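Local coordinates for collagen alpha-1(XX) chain (Homo sapiens, PDB 5KF4), which belongs to the collagens and carries fibronectin type III domains, this one the second, which probably serve as modules for interactions in the extracellular matrix, at residues Leu29-Ala34 and Val78-Ile83. Numbering follows the deposited sequence.
Sequences LSWTPA and VSVFPI
Leu29 reaches from strand 27-32 across the interior of the domain and sets its CD2 methyl between two valines of strand 75-84, 3.5 Å from Val78 CG1 and 3.5 Å from Val80 CG2. Its other methyl, CD1, lies 3.6 Å from Val78 CG1, so Val78 meets both ends of the leucine fork with one methyl. Val80 answers with the branch anti to its carbonyl carbon, CG2, while CG1, anti to the backbone N (chi1 180°), is turned over a face of the Trp31 indole. CG2 also stands above the plane of that ring, by its six-membered part, with Trp31 CE3 4.4 Å from Val80 CG2, a looser touch than those of the leucine. Residue types follow from the geometry: the short, beta-branched valines suit a strand and offer methyls close to their own backbone, the longer leucine brings its CD2 to mid-gap to meet them, and the indole presents a broad apolar face to Val80. CA atoms lie 8.6 Å apart in both Leu29-Val78 and Trp31-Val80. Were Leu29 cut back to an alanine, Val78 CG1 and Val80 CG2 would probably lose their shared partner, with a gap opened between the sheets. No hydrogen bond joins the two segments, whose axes are inclined at 41°; apolar packing alone connects them, as expected for facing sheets of a fibronectin type III beta sandwich. Around this contact, Leu17 of strand 15-20 touches both Leu29 and Val80, while Trp31 rests on Leu92 of strand 87-97 and meets Tyr41 of strand 40-47 edge-to-face, tying the three-stranded sheet to the four-stranded one.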
loop_
_atom_site.group_PDB
_atom_site.type_symbol
_atom_site.label_atom_id
_atom_site.label_comp_id
_atom_site.label_asym_id
_atom_site.label_seq_id
_atom_site.Cartn_x
_atom_site.Cartn_y
_atom_site.Cartn_z
ATOM N N LEU A 29 8.018 0.382 -0.698
ATOM C CA LEU A 29 7.036 0.925 0.216
ATOM C C LEU A 29 7.519 0.690 1.630
ATOM O O LEU A 29 7.989 -0.399 1.957
ATOM C CB LEU A 29 5.681 0.265 -0.013
ATOM C CG LEU A 29 4.445 1.108 0.263
ATOM C CD1 LEU A 29 4.540 2.429 -0.485
ATOM C CD2 LEU A 29 3.226 0.323 -0.164
ATOM N N SER A 30 7.415 1.713 2.466
ATOM C CA SER A 30 7.847 1.588 3.848
ATOM C C SER A 30 6.902 2.338 4.772
ATOM O O SER A 30 6.414 3.412 4.436
ATOM C CB SER A 30 9.279 2.106 4.003
ATOM O OG SER A 30 10.223 1.111 3.640
ATOM N N TRP A 31 6.684 1.786 5.957
ATOM C CA TRP A 31 5.742 2.363 6.901
ATOM C C TRP A 31 6.154 2.051 8.334
ATOM O O TRP A 31 6.926 1.129 8.565
ATOM C CB TRP A 31 4.336 1.826 6.603
ATOM C CG TRP A 31 4.234 0.317 6.676
ATOM C CD1 TRP A 31 3.909 -0.439 7.768
ATOM C CD2 TRP A 31 4.479 -0.612 5.608
ATOM N NE1 TRP A 31 3.926 -1.774 7.444
ATOM C CE2 TRP A 31 4.274 -1.907 6.125
ATOM C CE3 TRP A 31 4.846 -0.472 4.265
ATOM C CZ2 TRP A 31 4.425 -3.055 5.346
ATOM C CZ3 TRP A 31 4.998 -1.613 3.495
ATOM C CH2 TRP A 31 4.787 -2.886 4.037
ATOM N N THR A 32 5.678 2.837 9.297
ATOM C CA THR A 32 5.949 2.520 10.695
ATOM C C THR A 32 4.745 1.828 11.332
ATOM O O THR A 32 3.703 2.449 11.532
ATOM C CB THR A 32 6.321 3.777 11.507
ATOM O OG1 THR A 32 7.534 4.336 10.986
ATOM C CG2 THR A 32 6.534 3.422 12.971
ATOM N N PRO A 33 4.898 0.538 11.667
ATOM C CA PRO A 33 3.807 -0.288 12.191
ATOM C C PRO A 33 3.387 0.114 13.596
ATOM O O PRO A 33 4.215 0.590 14.374
ATOM C CB PRO A 33 4.397 -1.700 12.192
ATOM C CG PRO A 33 5.869 -1.509 12.280
ATOM C CD PRO A 33 6.210 -0.115 11.821
ATOM N N ALA A 34 2.113 -0.080 13.913
ATOM C CA ALA A 34 1.629 0.095 15.273
ATOM C C ALA A 34 2.204 -1.014 16.161
ATOM O O ALA A 34 2.566 -2.081 15.656
ATOM C CB ALA A 34 0.109 0.092 15.300
ATOM N N VAL A 78 -0.745 4.607 -4.262
ATOM C CA VAL A 78 -0.299 3.438 -3.518
ATOM C C VAL A 78 -0.877 3.443 -2.108
ATOM O O VAL A 78 -0.715 4.411 -1.381
ATOM C CB VAL A 78 1.232 3.384 -3.442
ATOM C CG1 VAL A 78 1.667 2.165 -2.671
ATOM C CG2 VAL A 78 1.827 3.365 -4.840
ATOM N N SER A 79 -1.554 2.363 -1.727
ATOM C CA SER A 79 -2.236 2.312 -0.437
ATOM C C SER A 79 -1.790 1.136 0.430
ATOM O O SER A 79 -1.480 0.055 -0.076
ATOM C CB SER A 79 -3.748 2.259 -0.647
ATOM O OG SER A 79 -4.204 3.402 -1.351
ATOM N N VAL A 80 -1.768 1.359 1.743
ATOM C CA VAL A 80 -1.439 0.315 2.711
ATOM C C VAL A 80 -2.568 0.127 3.718
ATOM O O VAL A 80 -2.827 1.008 4.530
ATOM C CB VAL A 80 -0.148 0.642 3.476
ATOM C CG1 VAL A 80 0.170 -0.458 4.479
ATOM C CG2 VAL A 80 1.000 0.838 2.513
ATOM N N PHE A 81 -3.229 -1.024 3.668
ATOM C CA PHE A 81 -4.353 -1.317 4.557
ATOM C C PHE A 81 -3.978 -2.374 5.588
ATOM O O PHE A 81 -3.592 -3.484 5.228
ATOM C CB PHE A 81 -5.561 -1.788 3.755
ATOM C CG PHE A 81 -6.166 -0.730 2.881
ATOM C CD1 PHE A 81 -7.148 0.114 3.372
ATOM C CD2 PHE A 81 -5.753 -0.580 1.564
ATOM C CE1 PHE A 81 -7.715 1.081 2.565
ATOM C CE2 PHE A 81 -6.314 0.390 0.752
ATOM C CZ PHE A 81 -7.295 1.222 1.252
ATOM N N PRO A 82 -4.098 -2.041 6.879
ATOM C CA PRO A 82 -3.817 -3.062 7.894
ATOM C C PRO A 82 -4.955 -4.067 8.039
ATOM O O PRO A 82 -6.126 -3.675 8.035
ATOM C CB PRO A 82 -3.650 -2.243 9.178
ATOM C CG PRO A 82 -4.470 -1.010 8.950
ATOM C CD PRO A 82 -4.465 -0.740 7.468
ATOM N N ILE A 83 -4.613 -5.343 8.197
ATOM C CA ILE A 83 -5.636 -6.369 8.351
ATOM C C ILE A 83 -5.511 -7.058 9.711
ATOM O O ILE A 83 -4.587 -7.836 9.953
ATOM C CB ILE A 83 -5.550 -7.438 7.225
ATOM C CG1 ILE A 83 -5.597 -6.789 5.836
ATOM C CG2 ILE A 83 -6.643 -8.487 7.389
ATOM C CD1 ILE A 83 -6.855 -6.002 5.555
#